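Local coordinates for protein halogenase (Chondromyces crocatus, PDB 3E1T) that binds FAD and probably uses the reduced flavin to halogenate an aromatic group during chondrochloren biosynthesis, at residues A[22-27]-A[118-123]; A[194-199]-A[251-256]; A[220-225]-A[264-269]. All coordinates share one frame; numbering follows the deposited sequence.

Interactions 2 and 3 are neighbours, with centres about 7 Å apart. Both set a strand of the large mixed sheet against one of two successive helices, 248-257 and 260-266. Phe220 of interaction 3 packs against Tyr255 and Ile256 of interaction 2, and Leu266 meets both Phe196 and Ile256. Interaction 1 stands apart, in the FAD-binding part of the fold. Its centre is about 36 Å from that of interaction 2 and about 35 Å from that of interaction 3. Trp221, on the strand of interaction 3, touches the FAD. The side chains of Ala23 and Tyr222 are each about 11 Å from the cofactor.

Interaction 1. Residues A[22-27]-A[118-123]; sequences LASFVA and LRNSER
Ser24 reaches across to overlap Ser121, with its OG 3.3 Å from Ser121 CA and 2.9 Å from Ser121 OG. The contact belongs to a Rossmann-type FAD-binding fold, as the family suggests. Helix 17-27 follows the glycine-rich turn after the first strand of the parallel sheet, consistent with a GxGxxG motif. Helix 110-123 lies beside it, nearly parallel. The segment axes approach to 8.8 Å and cross at 17°. Small side chains let the backbones come this close: the CA atoms of Ser24 and Ser121 are 4.8 Å apart. Ala23 sits at the margin of the same patch.

The OG of Ser24 stands beside its own backbone N (chi1 -59°). There it makes a hydrogen bond to Ser20 O, one turn earlier in the helix. A buried polar atom is thus satisfied within its own helix. Both helices also rest on the parallel sheet: Ala23 touches Val33 and Leu35, while Leu118 touches Leu35 and Val128.

A water completes the contact between the helices. It donates to Ser24 OG at 2.8 Å and accepts from Asn120 ND2, also at 2.8 Å, and the same ND2 is hydrogen-bonded to Leu62 O.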
loop_
_atom_site.group_PDB
_atom_site.type_symbol
_atom_site.label_atom_id
_atom_site.label_comp_id
_atom_site.label_asym_id
_atom_site.label_seq_id
_atom_site.Cartn_x
_atom_site.Cartn_y
_atom_site.Cartn_z
ATOM N N LEU A 22 -3.497 -14.001 -3.953
ATOM C CA LEU A 22 -3.822 -15.100 -3.038
ATOM C C LEU A 22 -4.596 -16.227 -3.742
ATOM O O LEU A 22 -4.243 -17.384 -3.616
ATOM C CB LEU A 22 -4.635 -14.587 -1.850
ATOM C CG LEU A 22 -5.350 -15.621 -0.974
ATOM C CD1 LEU A 22 -4.404 -16.658 -0.380
ATOM C CD2 LEU A 22 -6.091 -14.932 0.124
ATOM N N ALA A 23 -5.652 -15.872 -4.464
ATOM C CA ALA A 23 -6.437 -16.867 -5.205
ATOM C C ALA A 23 -5.535 -17.698 -6.124
ATOM O O ALA A 23 -5.539 -18.924 -6.047
ATOM C CB ALA A 23 -7.547 -16.184 -5.988
ATOM N N SER A 24 -4.736 -17.029 -6.958
ATOM C CA SER A 24 -3.803 -17.720 -7.857
ATOM C C SER A 24 -2.892 -18.705 -7.138
ATOM O O SER A 24 -2.749 -19.839 -7.580
ATOM C CB SER A 24 -2.958 -16.725 -8.652
ATOM O OG SER A 24 -3.780 -15.872 -9.415
ATOM N N PHE A 25 -2.285 -18.277 -6.031
ATOM C CA PHE A 25 -1.286 -19.088 -5.310
ATOM C C PHE A 25 -1.844 -20.355 -4.652
ATOM O O PHE A 25 -1.114 -21.327 -4.439
ATOM C CB PHE A 25 -0.581 -18.251 -4.224
ATOM C CG PHE A 25 0.523 -17.358 -4.736
ATOM C CD1 PHE A 25 1.261 -17.697 -5.865
ATOM C CD2 PHE A 25 0.843 -16.192 -4.058
ATOM C CE1 PHE A 25 2.293 -16.871 -6.322
ATOM C CE2 PHE A 25 1.868 -15.361 -4.506
ATOM C CZ PHE A 25 2.597 -15.703 -5.640
ATOM N N VAL A 26 -3.112 -20.327 -4.264
ATOM C CA VAL A 26 -3.721 -21.501 -3.655
ATOM C C VAL A 26 -4.211 -22.458 -4.758
ATOM O O VAL A 26 -4.025 -23.666 -4.655
ATOM C CB VAL A 26 -4.857 -21.137 -2.652
ATOM C CG1 VAL A 26 -5.549 -22.405 -2.126
ATOM C CG2 VAL A 26 -4.310 -20.313 -1.479
ATOM N N ALA A 27 -4.817 -21.905 -5.809
ATOM C CA ALA A 27 -5.265 -22.693 -6.958
ATOM C C ALA A 27 -4.102 -23.395 -7.659
ATOM O O ALA A 27 -4.243 -24.537 -8.108
ATOM C CB ALA A 27 -6.027 -21.825 -7.932
ATOM N N LEU A 118 -6.187 -10.492 -12.702
ATOM C CA LEU A 118 -7.396 -11.290 -12.440
ATOM C C LEU A 118 -7.595 -12.340 -13.532
ATOM O O LEU A 118 -7.998 -13.467 -13.247
ATOM C CB LEU A 118 -8.649 -10.413 -12.296
ATOM C CG LEU A 118 -9.883 -11.057 -11.622
ATOM C CD1 LEU A 118 -9.605 -11.575 -10.203
ATOM C CD2 LEU A 118 -11.042 -10.103 -11.586
ATOM N N ARG A 119 -7.293 -11.961 -14.772
ATOM C CA ARG A 119 -7.279 -12.897 -15.900
ATOM C C ARG A 119 -6.314 -14.061 -15.644
ATOM O O ARG A 119 -6.628 -15.212 -15.963
ATOM C CB ARG A 119 -6.924 -12.157 -17.192
ATOM C CG ARG A 119 -8.117 -11.657 -18.017
ATOM C CD ARG A 119 -9.051 -10.718 -17.262
ATOM N NE ARG A 119 -9.994 -11.438 -16.399
ATOM C CZ ARG A 119 -11.003 -10.873 -15.741
ATOM N NH1 ARG A 119 -11.226 -9.569 -15.836
ATOM N NH2 ARG A 119 -11.801 -11.615 -14.987
ATOM N N ASN A 120 -5.158 -13.761 -15.045
ATOM C CA ASN A 120 -4.152 -14.775 -14.715
ATOM C C ASN A 120 -4.656 -15.735 -13.650
ATOM O O ASN A 120 -4.271 -16.909 -13.640
ATOM C CB ASN A 120 -2.848 -14.119 -14.248
ATOM C CG ASN A 120 -1.723 -15.134 -14.002
ATOM O OD1 ASN A 120 -1.391 -15.933 -14.875
ATOM N ND2 ASN A 120 -1.117 -15.083 -12.812
ATOM N N SER A 121 -5.498 -15.222 -12.748
ATOM C CA SER A 121 -6.156 -16.037 -11.720
ATOM C C SER A 121 -6.996 -17.137 -12.367
ATOM O O SER A 121 -6.878 -18.309 -12.006
ATOM C CB SER A 121 -7.058 -15.175 -10.822
ATOM O OG SER A 121 -6.312 -14.448 -9.858
ATOM N N GLU A 122 -7.845 -16.733 -13.310
ATOM C CA GLU A 122 -8.705 -17.654 -14.045
ATOM C C GLU A 122 -7.885 -18.777 -14.650
ATOM O O GLU A 122 -8.112 -19.949 -14.343
ATOM C CB GLU A 122 -9.475 -16.908 -15.129
ATOM C CG GLU A 122 -10.490 -15.946 -14.562
ATOM C CD GLU A 122 -11.070 -15.018 -15.593
ATOM O OE1 GLU A 122 -10.409 -14.770 -16.632
ATOM O OE2 GLU A 122 -12.191 -14.516 -15.357
ATOM N N ARG A 123 -6.907 -18.394 -15.466
ATOM C CA ARG A 123 -5.977 -19.314 -16.113
ATOM C C ARG A 123 -5.205 -20.200 -15.136
ATOM O O ARG A 123 -4.723 -21.268 -15.517
ATOM C CB ARG A 123 -4.980 -18.538 -16.984
ATOM C CG ARG A 123 -5.626 -17.674 -18.069
ATOM C CD ARG A 123 -4.593 -17.222 -19.093
ATOM N NE ARG A 123 -3.489 -16.470 -18.488
ATOM C CZ ARG A 123 -3.371 -15.142 -18.510
ATOM N NH1 ARG A 123 -4.285 -14.390 -19.112
ATOM N NH2 ARG A 123 -2.328 -14.566 -17.926
HETATM O O HOH W 1 -2.363 -13.806 -10.591
#

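Interaction 2. Residues A[194-199]-A[251-256]; sequences GYFENG and ALLRYI
A helix packed on the face of a beta sheet makes this contact. Strand 189-197 belongs to the large mixed sheet, and helix 248-257 lies across it. The segment axes are 11.4 Å apart at their closest and stand at 61° to each other. With the backbones this far apart, side chains span the gap. No hydrogen bond joins the two segments.

Phe196 does most of the reaching. It and Ile256 extend to meet each other across the gap. Their meeting point is Phe196 CZ with Ile256 CD1, at 3.5 Å. The methyl approaches the ring obliquely and is also 4.2 Å from Phe196 CE1. Leu253 CD1 lies at the edge of the same ring, near its plane, 4.5 Å from CZ. Leu253 is exposed, so it borders the apolar patch on the solvent side.

Two residues back along the strand, at Gly194, the contact is with the backbone: Leu252 CD2 lies 3.9 Å from Gly194 N. The CG of Leu252 is anti to the backbone N (chi1 -177°), which extends the branch toward the strand.

Leu266 of the next helix touches both Phe196 and Ile256. Tyr195 points to the opposite side of the strand, where its OH is hydrogen-bonded to His44 and Glu48. The helix thus meets one face of a mixed beta sheet through apolar side chains, an ordinary alpha/beta layer.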
loop_
_atom_site.group_PDB
_atom_site.type_symbol
_atom_site.label_atom_id
_atom_site.label_comp_id
_atom_site.label_asym_id
_atom_site.label_seq_id
_atom_site.Cartn_x
_atom_site.Cartn_y
_atom_site.Cartn_z
ATOM N N GLY A 194 -5.582 13.862 -9.616
ATOM C CA GLY A 194 -6.137 13.781 -10.962
ATOM C C GLY A 194 -5.130 13.277 -11.981
ATOM O O GLY A 194 -4.056 12.769 -11.625
ATOM N N TYR A 195 -5.474 13.420 -13.255
ATOM C CA TYR A 195 -4.611 12.954 -14.334
ATOM C C TYR A 195 -4.399 14.023 -15.384
ATOM O O TYR A 195 -5.322 14.758 -15.743
ATOM C CB TYR A 195 -5.170 11.683 -14.964
ATOM C CG TYR A 195 -5.205 10.534 -13.985
ATOM C CD1 TYR A 195 -4.152 9.640 -13.908
ATOM C CD2 TYR A 195 -6.286 10.365 -13.114
ATOM C CE1 TYR A 195 -4.175 8.587 -13.002
ATOM C CE2 TYR A 195 -6.309 9.319 -12.195
ATOM C CZ TYR A 195 -5.256 8.441 -12.149
ATOM O OH TYR A 195 -5.275 7.403 -11.262
ATOM N N PHE A 196 -3.165 14.108 -15.862
ATOM C CA PHE A 196 -2.778 15.175 -16.776
ATOM C C PHE A 196 -2.171 14.583 -18.048
ATOM O O PHE A 196 -1.491 13.555 -18.005
ATOM C CB PHE A 196 -1.811 16.137 -16.074
ATOM C CG PHE A 196 -2.441 16.918 -14.943
ATOM C CD1 PHE A 196 -2.856 18.231 -15.140
ATOM C CD2 PHE A 196 -2.633 16.335 -13.683
ATOM C CE1 PHE A 196 -3.447 18.961 -14.103
ATOM C CE2 PHE A 196 -3.224 17.049 -12.642
ATOM C CZ PHE A 196 -3.632 18.366 -12.851
ATOM N N GLU A 197 -2.446 15.226 -19.178
ATOM C CA GLU A 197 -1.890 14.815 -20.465
ATOM C C GLU A 197 -0.826 15.800 -20.923
ATOM O O GLU A 197 -1.014 17.007 -20.799
ATOM C CB GLU A 197 -2.987 14.725 -21.530
ATOM C CG GLU A 197 -3.790 13.435 -21.489
ATOM C CD GLU A 197 -5.070 13.513 -22.308
ATOM O OE1 GLU A 197 -5.700 14.595 -22.342
ATOM O OE2 GLU A 197 -5.449 12.490 -22.916
ATOM N N ASN A 198 0.284 15.261 -21.434
ATOM C CA ASN A 198 1.355 16.033 -22.099
ATOM C C ASN A 198 2.276 16.802 -21.152
ATOM O O ASN A 198 2.865 17.828 -21.528
ATOM C CB ASN A 198 0.792 16.946 -23.204
ATOM C CG ASN A 198 0.013 16.175 -24.254
ATOM O OD1 ASN A 198 -1.139 16.507 -24.558
ATOM N ND2 ASN A 198 0.631 15.135 -24.808
ATOM N N GLY A 199 2.408 16.295 -19.929
ATOM C CA GLY A 199 3.306 16.890 -18.948
ATOM C C GLY A 199 4.744 16.467 -19.161
ATOM O O GLY A 199 5.024 15.460 -19.823
ATOM N N ALA A 251 -8.955 23.525 -5.813
ATOM C CA ALA A 251 -8.035 23.210 -4.721
ATOM C C ALA A 251 -6.733 22.604 -5.227
ATOM O O ALA A 251 -5.655 23.011 -4.807
ATOM C CB ALA A 251 -8.698 22.269 -3.722
ATOM N N LEU A 252 -6.836 21.630 -6.129
ATOM C CA LEU A 252 -5.647 20.961 -6.647
ATOM C C LEU A 252 -4.840 21.903 -7.538
ATOM O O LEU A 252 -3.620 21.970 -7.419
ATOM C CB LEU A 252 -6.007 19.671 -7.385
ATOM C CG LEU A 252 -4.890 18.782 -7.944
ATOM C CD1 LEU A 252 -3.971 18.230 -6.844
ATOM C CD2 LEU A 252 -5.504 17.646 -8.762
ATOM N N LEU A 253 -5.535 22.636 -8.410
ATOM C CA LEU A 253 -4.890 23.585 -9.319
ATOM C C LEU A 253 -4.086 24.621 -8.543
ATOM O O LEU A 253 -2.936 24.896 -8.887
ATOM C CB LEU A 253 -5.923 24.251 -10.240
ATOM C CG LEU A 253 -5.983 23.773 -11.704
ATOM C CD1 LEU A 253 -5.400 22.371 -11.941
ATOM C CD2 LEU A 253 -7.402 23.861 -12.253
ATOM N N ARG A 254 -4.688 25.161 -7.484
ATOM C CA ARG A 254 -3.995 26.076 -6.585
ATOM C C ARG A 254 -2.820 25.438 -5.839
ATOM O O ARG A 254 -1.814 26.103 -5.605
ATOM C CB ARG A 254 -4.968 26.735 -5.602
ATOM C CG ARG A 254 -4.328 27.811 -4.739
ATOM C CD ARG A 254 -3.469 28.757 -5.595
ATOM N NE ARG A 254 -2.728 29.730 -4.798
ATOM C CZ ARG A 254 -2.981 31.037 -4.785
ATOM N NH1 ARG A 254 -3.967 31.541 -5.527
ATOM N NH2 ARG A 254 -2.242 31.843 -4.031
ATOM N N TYR A 255 -2.942 24.164 -5.466
ATOM C CA TYR A 255 -1.827 23.451 -4.847
ATOM C C TYR A 255 -0.688 23.254 -5.842
ATOM O O TYR A 255 0.488 23.371 -5.485
ATOM C CB TYR A 255 -2.262 22.090 -4.286
ATOM C CG TYR A 255 -2.997 22.139 -2.966
ATOM C CD1 TYR A 255 -2.539 22.931 -1.906
ATOM C CD2 TYR A 255 -4.141 21.362 -2.761
ATOM C CE1 TYR A 255 -3.208 22.962 -0.687
ATOM C CE2 TYR A 255 -4.824 21.392 -1.548
ATOM C CZ TYR A 255 -4.350 22.185 -0.520
ATOM O OH TYR A 255 -5.026 22.197 0.671
ATOM N N ILE A 256 -1.041 22.946 -7.087
ATOM C CA ILE A 256 -0.042 22.770 -8.144
ATOM C C ILE A 256 0.792 24.043 -8.308
ATOM O O ILE A 256 2.019 23.987 -8.291
ATOM C CB ILE A 256 -0.686 22.346 -9.479
ATOM C CG1 ILE A 256 -1.163 20.894 -9.395
ATOM C CG2 ILE A 256 0.305 22.500 -10.629
ATOM C CD1 ILE A 256 -2.146 20.507 -10.469
#

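Interaction 3. Residues A[220-225]-A[264-269]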
loop_
_atom_site.group_PDB
_atom_site.type_symbol
_atom_site.label_atom_id
_atom_site.label_comp_id
_atom_site.label_asym_id
_atom_site.label_seq_id
_atom_site.Cartn_x
_atom_site.Cartn_y
_atom_site.Cartn_z
ATOM N N PHE A 220 3.532 16.364 -3.232
ATOM C CA PHE A 220 2.940 15.871 -4.469
ATOM C C PHE A 220 3.602 14.574 -4.903
ATOM O O PHE A 220 4.807 14.389 -4.707
ATOM C CB PHE A 220 3.148 16.895 -5.591
ATOM C CG PHE A 220 2.031 17.867 -5.756
ATOM C CD1 PHE A 220 0.915 17.535 -6.520
ATOM C CD2 PHE A 220 2.110 19.133 -5.189
ATOM C CE1 PHE A 220 -0.131 18.442 -6.691
ATOM C CE2 PHE A 220 1.082 20.054 -5.345
ATOM C CZ PHE A 220 -0.043 19.718 -6.106
ATOM N N TRP A 221 2.822 13.675 -5.492
ATOM C CA TRP A 221 3.399 12.639 -6.344
ATOM C C TRP A 221 3.142 12.973 -7.807
ATOM O O TRP A 221 2.186 13.689 -8.133
ATOM C CB TRP A 221 2.894 11.232 -5.995
ATOM C CG TRP A 221 1.505 10.885 -6.497
ATOM C CD1 TRP A 221 1.152 10.545 -7.774
ATOM C CD2 TRP A 221 0.301 10.793 -5.713
ATOM N NE1 TRP A 221 -0.201 10.280 -7.845
ATOM C CE2 TRP A 221 -0.743 10.411 -6.592
ATOM C CE3 TRP A 221 0.000 11.017 -4.359
ATOM C CZ2 TRP A 221 -2.062 10.238 -6.160
ATOM C CZ3 TRP A 221 -1.311 10.831 -3.924
ATOM C CH2 TRP A 221 -2.333 10.453 -4.831
ATOM N N TYR A 222 4.000 12.446 -8.677
ATOM C CA TYR A 222 3.985 12.736 -10.119
ATOM C C TYR A 222 4.473 11.465 -10.794
ATOM O O TYR A 222 5.669 11.198 -10.833
ATOM C CB TYR A 222 4.925 13.903 -10.444
ATOM C CG TYR A 222 4.872 14.415 -11.886
ATOM C CD1 TYR A 222 4.016 15.455 -12.237
ATOM C CD2 TYR A 222 5.701 13.885 -12.881
ATOM C CE1 TYR A 222 3.966 15.949 -13.545
ATOM C CE2 TYR A 222 5.664 14.385 -14.217
ATOM C CZ TYR A 222 4.790 15.410 -14.530
ATOM O OH TYR A 222 4.721 15.930 -15.815
ATOM N N ILE A 223 3.534 10.659 -11.271
ATOM C CA ILE A 223 3.832 9.324 -11.780
ATOM C C ILE A 223 3.505 9.282 -13.262
ATOM O O ILE A 223 2.347 9.498 -13.638
ATOM C CB ILE A 223 3.005 8.241 -11.061
ATOM C CG1 ILE A 223 3.267 8.268 -9.547
ATOM C CG2 ILE A 223 3.287 6.859 -11.661
ATOM C CD1 ILE A 223 2.270 7.439 -8.711
ATOM N N PRO A 224 4.520 9.024 -14.110
ATOM C CA PRO A 224 4.240 8.863 -15.537
ATOM C C PRO A 224 3.655 7.481 -15.825
ATOM O O PRO A 224 4.241 6.453 -15.445
ATOM C CB PRO A 224 5.611 9.029 -16.194
ATOM C CG PRO A 224 6.610 8.591 -15.131
ATOM C CD PRO A 224 5.956 8.876 -13.788
ATOM N N LEU A 225 2.495 7.468 -16.477
ATOM C CA LEU A 225 1.809 6.221 -16.821
ATOM C C LEU A 225 2.023 5.820 -18.280
ATOM O O LEU A 225 2.029 4.636 -18.619
ATOM C CB LEU A 225 0.324 6.345 -16.497
ATOM C CG LEU A 225 0.052 6.591 -15.005
ATOM C CD1 LEU A 225 -1.422 6.763 -14.770
ATOM C CD2 LEU A 225 0.629 5.441 -14.159
ATOM N N GLU A 264 5.960 23.673 -13.002
ATOM C CA GLU A 264 6.682 23.644 -14.272
ATOM C C GLU A 264 6.430 22.363 -15.082
ATOM O O GLU A 264 6.222 22.425 -16.298
ATOM C CB GLU A 264 8.176 23.957 -14.091
ATOM C CG GLU A 264 9.042 22.836 -13.576
ATOM C CD GLU A 264 10.460 22.904 -14.143
ATOM O OE1 GLU A 264 11.381 23.314 -13.401
ATOM O OE2 GLU A 264 10.651 22.554 -15.331
ATOM N N TYR A 265 6.393 21.211 -14.415
ATOM C CA TYR A 265 6.161 19.962 -15.133
ATOM C C TYR A 265 4.779 19.895 -15.767
ATOM O O TYR A 265 4.593 19.177 -16.755
ATOM C CB TYR A 265 6.420 18.745 -14.239
ATOM C CG TYR A 265 7.874 18.328 -14.169
ATOM C CD1 TYR A 265 8.877 19.263 -13.919
ATOM C CD2 TYR A 265 8.247 17.000 -14.343
ATOM C CE1 TYR A 265 10.204 18.897 -13.847
ATOM C CE2 TYR A 265 9.585 16.618 -14.280
ATOM C CZ TYR A 265 10.556 17.578 -14.027
ATOM O OH TYR A 265 11.878 17.228 -13.950
ATOM N N LEU A 266 3.822 20.646 -15.220
ATOM C CA LEU A 266 2.447 20.622 -15.743
ATOM C C LEU A 266 2.058 21.819 -16.619
ATOM O O LEU A 266 0.965 21.834 -17.202
ATOM C CB LEU A 266 1.418 20.421 -14.615
ATOM C CG LEU A 266 1.436 19.065 -13.883
ATOM C CD1 LEU A 266 0.419 19.055 -12.763
ATOM C CD2 LEU A 266 1.206 17.866 -14.819
ATOM N N ALA A 267 2.952 22.799 -16.725
ATOM C CA ALA A 267 2.739 23.950 -17.606
ATOM C C ALA A 267 2.344 23.559 -19.044
ATOM O O ALA A 267 1.395 24.133 -19.584
ATOM C CB ALA A 267 3.957 24.896 -17.593
ATOM N N PRO A 268 3.047 22.584 -19.660
ATOM C CA PRO A 268 2.636 22.145 -21.001
ATOM C C PRO A 268 1.361 21.303 -21.028
ATOM O O PRO A 268 0.859 20.986 -22.111
ATOM C CB PRO A 268 3.819 21.287 -21.485
ATOM C CG PRO A 268 4.909 21.509 -20.520
ATOM C CD PRO A 268 4.260 21.873 -19.224
ATOM N N ALA A 269 0.834 20.972 -19.849
ATOM C CA ALA A 269 -0.164 19.910 -19.732
ATOM C C ALA A 269 -1.605 20.381 -19.691
ATOM O O ALA A 269 -1.912 21.498 -19.263
ATOM C CB ALA A 269 0.146 19.003 -18.522
#
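Tyr222, in the middle of strand 218-224, meets Tyr265 and Leu266 across this contact. Ahead of it in the strand, Phe220 packs on helix 248-257, and Trp221 belongs to the FAD pocket and touches the cofactor, with its NE1 hydrogen-bonded to Ser231 OG.

At Tyr222 itself, a chi1 of -173° swings the ring away from its own backbone N and out toward Tyr265. The two tyrosines form a T-shaped pair, with the edge of Tyr265 directed at the face of Tyr222. The ring centroids are 5.4 Å apart and the planes stand at 87°. The closest ring carbons are Tyr222 CE2 and Tyr265 CD2, at 3.7 Å. Farther out on the ring, Tyr222 CZ also lies 3.7 Å from Tyr265 CB. Leu266 comes to a different place, at the edge of the Tyr222 ring and near its plane. Its CD2 is 3.6 Å from Tyr222 CE1, and the two side chains lie alongside, running opposite ways. Beyond the ring, the OH of Tyr222 is hydrogen-bonded to Lys200 O. The ring is thus held by apolar contacts and by a polar bond at its far end. A leucine in place of Tyr222 would probably leave Lys200 O without this hydroxyl partner and the edge of Tyr265 without an aromatic face to meet.

After Tyr222 the strand runs on through Ile223 to Pro224. On the other side of the contact, the chain after Tyr265 goes through a type I turn, Leu266 to Ala269.

Strand 218-224 lies between strands 210-215 and 229-237, antiparallel to both. Tyr222 touches Thr230 and Val232 of strand 229-237. Helix 248-257 packs on Phe220, and helix 260-266 brings Tyr265 to Tyr222.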